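Local coordinates for protein hyperpolarization-activated (Ih) channel (Strongylocentrotus purpuratus, PDB 2PTM) that probably forms a voltage-gated cation channel opened by hyperpolarization, of which this C-terminal piece, the C-linker and cyclic nucleotide-binding domain, binds cyclic AMP, at residues L35-Y40 with V98-D103; F117-I122 with Y162-S167. One frame throughout, in Å; residues are numbered along the deposited sequence.

Contact 1 (L35-Y40 with V98-D103); sequences LDYYEY and VFQPAD. With NCO (cobalt hexammine(III)), chain B.
Where the C-linker helix 28-42 packs against the cyclic nucleotide-binding domain, Tyr37 and Tyr40 close on Val98 at the end of the domain's first strand, and Tyr37 also meets Gln100 at the start of a type II beta turn that runs to Asp103. The Tyr37 ring presents its edge to the strand: CE1 lies 3.3 Å from Val98 O, near the ring plane, and 3.9 Å from Val98 CB. With CG anti to the backbone N (chi1 174°), the ring reaches far enough for its hydroxyl to join the strand through water 1, which lies 2.8 Å from Tyr37 OH and accepts from Val98 N. The same hydroxyl bonds to Arg41. Tyr40 comes to a methyl that Tyr37 also touches, its CD2 4.0 Å from Val98 CG1. Nearer the helix backbone, the Gln100 side chain crosses that of Tyr37 at about a right angle, amide and ring planes 67° apart, and Gln100 NE2 stands 3.7 Å from Tyr37 CB. That NE2 bonds to Lys33 O of helix 28-42 and to the Tyr162 hydroxyl, whereas OE1 is buried here with no partner. At the turn, Gln100 N donates to Asp103 OD2, while Asp103 OD1 forms a salt bridge with Lys33. On the helix flank, Asp36 OD1 and both carboxylate oxygens of Glu39 accept hydrogen bonds from ammines of a cobalt hexammine ion. No direct hydrogen bond joins the two segments, so the interface rests on van der Waals contact of Tyr37 with Val98 and Gln100 and of Tyr40 with Val98, a water and neighbouring residues supplying the polar links.

Contact 2 (F117-I122 with Y162-S167); sequences FIQQGI and YCTLFS
A classic beta bulge in the cyclic nucleotide-binding domain, whose fold is an antiparallel beta roll, is formed where Gln119 and Gln120 of segment 117-122 both face Thr164 of the neighbouring strand 163-169. Before it the pairing is regular: Phe117 and Phe166 are a hydrogen-bonded pair, with Phe117 N 2.8 Å from Phe166 O, and Ile118 and Leu165 form the next, non-hydrogen-bonded pair, their side chains side by side on the face that also meets Phe142 of the cyclic AMP pocket. At the bulge, Thr164 O accepts two backbone bonds, from Gln119 N at 2.9 Å and from Gln120 N at 3.2 Å, the second along a lone pair; Thr164 N returns a bond to Gln120 O. Thr164 OG1, placed between its backbone N and carbonyl carbon (chi1 55°), takes a further, weak bond from Gln120 N. Water 2 joins the three side chains over the bulge, giving a proton to Gln119 OE1, accepting from Gln120 NE2 and bonding Thr164 OG1. The extended Gln119 chain then brings its NE2 to the edge of the Phe166 ring, 3.5 Å from CE2, the amide standing 83° from the ring plane. With an alanine here the amide is gone, and water 2, left without that acceptor, would probably be held less firmly, while the Phe166 edge would lose its cover from this chain. Past the bulge Gly121 is needed: its backbone angles would jam any CB against the preceding carbonyl, and that CB would also clash with Cys163 SG, which already lies 3.8 Å from Gly121 CA.

From the N terminus, the chain runs through helix 28-42, the rest of the mostly helical C-linker and the helix that leads into the beta roll before contact 1 closes a loop of 57 residues by bringing strand 95-99 back against helix 28-42. Contact 2 opens only afterwards, and its 39-residue loop holds much of the beta roll and the cyclic AMP-binding residues Gly143 to Cys146, Arg153 and Val154. The two are thus in series, neither nested nor crossed. They meet in space because strands 95-99 and 163-169 are neighbours in one sheet: Phe99 O is 2.9 Å from Cys163 N. Tyr162 stacks on Tyr40, linking the roll to the C-linker helix.

Contact 1 (L35-Y40 with V98-D103)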
loop_
_atom_site.group_PDB
_atom_site.type_symbol
_atom_site.label_atom_id
_atom_site.label_comp_id
_atom_site.label_asym_id
_atom_site.label_seq_id
_atom_site.Cartn_x
_atom_site.Cartn_y
_atom_site.Cartn_z
ATOM N N LEU A 35 24.399 -12.814 -8.922
ATOM C CA LEU A 35 25.414 -12.700 -7.866
ATOM C C LEU A 35 26.328 -11.497 -8.096
ATOM O O LEU A 35 26.649 -10.772 -7.155
ATOM C CB LEU A 35 26.232 -13.988 -7.755
ATOM C CG LEU A 35 25.423 -15.223 -7.349
ATOM C CD1 LEU A 35 26.300 -16.478 -7.377
ATOM C CD2 LEU A 35 24.809 -15.030 -5.958
ATOM N N ASP A 36 26.743 -11.279 -9.345
ATOM C CA ASP A 36 27.549 -10.097 -9.687
ATOM C C ASP A 36 26.818 -8.792 -9.370
ATOM O O ASP A 36 27.427 -7.794 -8.944
ATOM C CB ASP A 36 27.893 -10.090 -11.177
ATOM C CG ASP A 36 28.892 -11.157 -11.556
ATOM O OD1 ASP A 36 29.353 -11.897 -10.668
ATOM O OD2 ASP A 36 29.211 -11.257 -12.757
ATOM N N TYR A 37 25.516 -8.782 -9.623
ATOM C CA TYR A 37 24.703 -7.603 -9.314
ATOM C C TYR A 37 24.687 -7.317 -7.807
ATOM O O TYR A 37 24.915 -6.183 -7.384
ATOM C CB TYR A 37 23.270 -7.756 -9.865
ATOM C CG TYR A 37 22.331 -6.628 -9.465
ATOM C CD1 TYR A 37 22.095 -5.550 -10.316
ATOM C CD2 TYR A 37 21.698 -6.629 -8.225
ATOM C CE1 TYR A 37 21.233 -4.517 -9.950
ATOM C CE2 TYR A 37 20.840 -5.595 -7.853
ATOM C CZ TYR A 37 20.612 -4.549 -8.717
ATOM O OH TYR A 37 19.766 -3.530 -8.333
ATOM N N TYR A 38 24.432 -8.336 -6.990
ATOM C CA TYR A 38 24.391 -8.113 -5.542
ATOM C C TYR A 38 25.737 -7.638 -5.034
ATOM O O TYR A 38 25.810 -6.750 -4.189
ATOM C CB TYR A 38 23.973 -9.373 -4.782
ATOM C CG TYR A 38 22.472 -9.534 -4.650
ATOM C CD1 TYR A 38 21.749 -10.256 -5.586
ATOM C CD2 TYR A 38 21.779 -8.954 -3.593
ATOM C CE1 TYR A 38 20.377 -10.398 -5.477
ATOM C CE2 TYR A 38 20.405 -9.092 -3.475
ATOM C CZ TYR A 38 19.713 -9.820 -4.419
ATOM O OH TYR A 38 18.351 -9.974 -4.318
ATOM N N GLU A 39 26.806 -8.240 -5.542
ATOM C CA GLU A 39 28.140 -7.857 -5.110
ATOM C C GLU A 39 28.423 -6.418 -5.514
ATOM O O GLU A 39 28.929 -5.627 -4.718
ATOM C CB GLU A 39 29.211 -8.771 -5.711
ATOM C CG GLU A 39 30.623 -8.365 -5.264
ATOM C CD GLU A 39 31.720 -9.104 -6.000
ATOM O OE1 GLU A 39 31.645 -9.206 -7.240
ATOM O OE2 GLU A 39 32.664 -9.581 -5.339
ATOM N N TYR A 40 28.099 -6.077 -6.756
ATOM C CA TYR A 40 28.387 -4.735 -7.267
ATOM C C TYR A 40 27.587 -3.671 -6.533
ATOM O O TYR A 40 28.118 -2.622 -6.147
ATOM C CB TYR A 40 28.105 -4.625 -8.768
ATOM C CG TYR A 40 28.486 -3.268 -9.316
ATOM C CD1 TYR A 40 29.753 -3.038 -9.850
ATOM C CD2 TYR A 40 27.597 -2.203 -9.266
ATOM C CE1 TYR A 40 30.107 -1.780 -10.342
ATOM C CE2 TYR A 40 27.944 -0.952 -9.751
ATOM C CZ TYR A 40 29.196 -0.748 -10.288
ATOM O OH TYR A 40 29.533 0.505 -10.764
ATOM N N VAL A 98 20.553 0.239 -10.329
ATOM C CA VAL A 98 21.821 -0.186 -10.908
ATOM C C VAL A 98 21.505 -1.107 -12.066
ATOM O O VAL A 98 20.613 -1.957 -11.950
ATOM C CB VAL A 98 22.699 -0.947 -9.873
ATOM C CG1 VAL A 98 23.812 -1.711 -10.579
ATOM C CG2 VAL A 98 23.280 0.015 -8.842
ATOM N N PHE A 99 22.220 -0.922 -13.180
ATOM C CA PHE A 99 22.132 -1.808 -14.335
ATOM C C PHE A 99 23.532 -2.312 -14.727
ATOM O O PHE A 99 24.554 -1.732 -14.337
ATOM C CB PHE A 99 21.463 -1.106 -15.536
ATOM C CG PHE A 99 19.973 -0.889 -15.378
ATOM C CD1 PHE A 99 19.057 -1.800 -15.912
ATOM C CD2 PHE A 99 19.488 0.232 -14.720
ATOM C CE1 PHE A 99 17.694 -1.615 -15.774
ATOM C CE2 PHE A 99 18.115 0.437 -14.576
ATOM C CZ PHE A 99 17.212 -0.493 -15.109
ATOM N N GLN A 100 23.556 -3.392 -15.503
ATOM C CA GLN A 100 24.783 -4.095 -15.865
ATOM C C GLN A 100 25.089 -3.955 -17.349
ATOM O O GLN A 100 24.206 -3.634 -18.135
ATOM C CB GLN A 100 24.650 -5.576 -15.493
ATOM C CG GLN A 100 24.745 -5.810 -13.979
ATOM C CD GLN A 100 24.297 -7.183 -13.557
ATOM O OE1 GLN A 100 23.123 -7.522 -13.680
ATOM N NE2 GLN A 100 25.231 -7.985 -13.030
ATOM N N PRO A 101 26.352 -4.195 -17.738
ATOM C CA PRO A 101 26.753 -4.103 -19.144
ATOM C C PRO A 101 25.807 -4.877 -20.063
ATOM O O PRO A 101 25.430 -6.009 -19.737
ATOM C CB PRO A 101 28.141 -4.747 -19.144
ATOM C CG PRO A 101 28.669 -4.470 -17.804
ATOM C CD PRO A 101 27.496 -4.503 -16.860
ATOM N N ALA A 102 25.424 -4.242 -21.172
ATOM C CA ALA A 102 24.520 -4.806 -22.176
ATOM C C ALA A 102 23.024 -4.819 -21.790
ATOM O O ALA A 102 22.180 -5.201 -22.600
ATOM C CB ALA A 102 25.003 -6.200 -22.649
ATOM N N ASP A 103 22.687 -4.401 -20.569
ATOM C CA ASP A 103 21.277 -4.263 -20.189
ATOM C C ASP A 103 20.593 -3.185 -21.023
ATOM O O ASP A 103 21.134 -2.094 -21.201
ATOM C CB ASP A 103 21.127 -3.862 -18.719
ATOM C CG ASP A 103 21.269 -5.024 -17.765
ATOM O OD1 ASP A 103 21.387 -6.184 -18.228
ATOM O OD2 ASP A 103 21.257 -4.766 -16.540
HETATM CO CO NCO B . 32.625 -12.824 -8.339
HETATM N N1 NCO B . 33.033 -12.582 -6.236
HETATM N N2 NCO B . 34.539 -13.804 -8.615
HETATM N N3 NCO B . 31.593 -14.784 -8.141
HETATM N N4 NCO B . 33.623 -10.727 -8.763
HETATM N N5 NCO B . 32.259 -13.014 -10.465
HETATM N N6 NCO B . 30.678 -11.801 -7.997
HETATM O O HOH W 1 18.365 -1.554 -9.807
#

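Contact 2 (F117-I122 with Y162-S167)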
loop_
_atom_site.group_PDB
_atom_site.type_symbol
_atom_site.label_atom_id
_atom_site.label_comp_id
_atom_site.label_asym_id
_atom_site.label_seq_id
_atom_site.Cartn_x
_atom_site.Cartn_y
_atom_site.Cartn_z
ATOM N N PHE A 117 18.566 9.704 -14.421
ATOM C CA PHE A 117 19.759 10.546 -14.342
ATOM C C PHE A 117 20.948 9.626 -14.152
ATOM O O PHE A 117 20.888 8.710 -13.330
ATOM C CB PHE A 117 19.665 11.500 -13.149
ATOM C CG PHE A 117 18.595 12.537 -13.298
ATOM C CD1 PHE A 117 18.885 13.771 -13.860
ATOM C CD2 PHE A 117 17.294 12.271 -12.901
ATOM C CE1 PHE A 117 17.901 14.728 -14.007
ATOM C CE2 PHE A 117 16.296 13.228 -13.049
ATOM C CZ PHE A 117 16.600 14.455 -13.602
ATOM N N ILE A 118 22.029 9.864 -14.896
ATOM C CA ILE A 118 23.207 9.010 -14.799
ATOM C C ILE A 118 24.163 9.528 -13.729
ATOM O O ILE A 118 24.721 10.620 -13.857
ATOM C CB ILE A 118 23.970 8.930 -16.140
ATOM C CG1 ILE A 118 23.052 8.411 -17.257
ATOM C CG2 ILE A 118 25.205 8.039 -16.017
ATOM C CD1 ILE A 118 23.714 8.406 -18.651
ATOM N N GLN A 119 24.342 8.756 -12.663
ATOM C CA GLN A 119 25.353 9.111 -11.681
ATOM C C GLN A 119 26.684 8.685 -12.251
ATOM O O GLN A 119 27.592 9.502 -12.439
ATOM C CB GLN A 119 25.133 8.401 -10.357
ATOM C CG GLN A 119 26.242 8.718 -9.339
ATOM C CD GLN A 119 25.978 8.076 -8.012
ATOM O OE1 GLN A 119 26.015 6.850 -7.883
ATOM N NE2 GLN A 119 25.687 8.893 -7.013
ATOM N N GLN A 120 26.794 7.396 -12.551
ATOM C CA GLN A 120 28.006 6.896 -13.184
ATOM C C GLN A 120 27.705 5.838 -14.222
ATOM O O GLN A 120 26.833 5.003 -14.024
ATOM C CB GLN A 120 28.978 6.365 -12.134
ATOM C CG GLN A 120 29.901 7.461 -11.613
ATOM C CD GLN A 120 31.002 6.929 -10.736
ATOM O OE1 GLN A 120 32.184 7.023 -11.075
ATOM N NE2 GLN A 120 30.625 6.369 -9.592
ATOM N N GLY A 121 28.422 5.891 -15.340
ATOM C CA GLY A 121 28.286 4.867 -16.349
ATOM C C GLY A 121 28.172 5.463 -17.738
ATOM O O GLY A 121 28.084 6.679 -17.913
ATOM N N ILE A 122 28.167 4.588 -18.726
ATOM C CA ILE A 122 28.044 5.000 -20.121
ATOM C C ILE A 122 26.925 4.196 -20.760
ATOM O O ILE A 122 26.882 2.976 -20.620
ATOM C CB ILE A 122 29.341 4.720 -20.886
ATOM C CG1 ILE A 122 30.491 5.531 -20.281
ATOM C CG2 ILE A 122 29.151 5.032 -22.356
ATOM C CD1 ILE A 122 31.844 5.188 -20.849
ATOM N N TYR A 162 28.757 -0.998 -16.153
ATOM C CA TYR A 162 27.845 -0.944 -15.018
ATOM C C TYR A 162 27.365 0.500 -14.924
ATOM O O TYR A 162 28.161 1.426 -15.101
ATOM C CB TYR A 162 28.558 -1.350 -13.720
ATOM C CG TYR A 162 28.454 -2.825 -13.434
ATOM C CD1 TYR A 162 29.316 -3.728 -14.036
ATOM C CD2 TYR A 162 27.472 -3.318 -12.574
ATOM C CE1 TYR A 162 29.215 -5.086 -13.786
ATOM C CE2 TYR A 162 27.355 -4.662 -12.322
ATOM C CZ TYR A 162 28.230 -5.547 -12.932
ATOM O OH TYR A 162 28.121 -6.889 -12.684
ATOM N N CYS A 163 26.079 0.699 -14.647
ATOM C CA CYS A 163 25.528 2.047 -14.546
ATOM C C CYS A 163 24.786 2.213 -13.244
ATOM O O CYS A 163 24.000 1.353 -12.859
ATOM C CB CYS A 163 24.575 2.353 -15.709
ATOM S SG CYS A 163 25.430 2.482 -17.302
ATOM N N THR A 164 25.050 3.319 -12.569
ATOM C CA THR A 164 24.271 3.682 -11.406
ATOM C C THR A 164 23.432 4.883 -11.813
ATOM O O THR A 164 23.960 5.911 -12.239
ATOM C CB THR A 164 25.173 3.997 -10.213
ATOM O OG1 THR A 164 26.107 5.012 -10.587
ATOM C CG2 THR A 164 25.955 2.759 -9.814
ATOM N N LEU A 165 22.122 4.721 -11.708
ATOM C CA LEU A 165 21.162 5.709 -12.185
ATOM C C LEU A 165 20.253 6.128 -11.041
ATOM O O LEU A 165 20.122 5.405 -10.039
ATOM C CB LEU A 165 20.288 5.099 -13.294
ATOM C CG LEU A 165 21.020 4.393 -14.435
ATOM C CD1 LEU A 165 20.028 3.763 -15.406
ATOM C CD2 LEU A 165 21.916 5.398 -15.146
ATOM N N PHE A 166 19.624 7.289 -11.185
ATOM C CA PHE A 166 18.549 7.686 -10.286
ATOM C C PHE A 166 17.338 7.974 -11.138
ATOM O O PHE A 166 17.402 8.819 -12.040
ATOM C CB PHE A 166 18.946 8.922 -9.488
ATOM C CG PHE A 166 19.961 8.637 -8.419
ATOM C CD1 PHE A 166 19.555 8.286 -7.141
ATOM C CD2 PHE A 166 21.314 8.684 -8.701
ATOM C CE1 PHE A 166 20.489 8.021 -6.149
ATOM C CE2 PHE A 166 22.256 8.410 -7.718
ATOM C CZ PHE A 166 21.845 8.072 -6.444
ATOM N N SER A 167 16.242 7.263 -10.889
ATOM C CA SER A 167 15.059 7.439 -11.727
ATOM C C SER A 167 14.039 8.361 -11.071
ATOM O O SER A 167 14.012 8.492 -9.846
ATOM C CB SER A 167 14.421 6.086 -12.053
ATOM O OG SER A 167 14.018 5.417 -10.867
HETATM O O HOH W 2 28.184 5.672 -8.723
#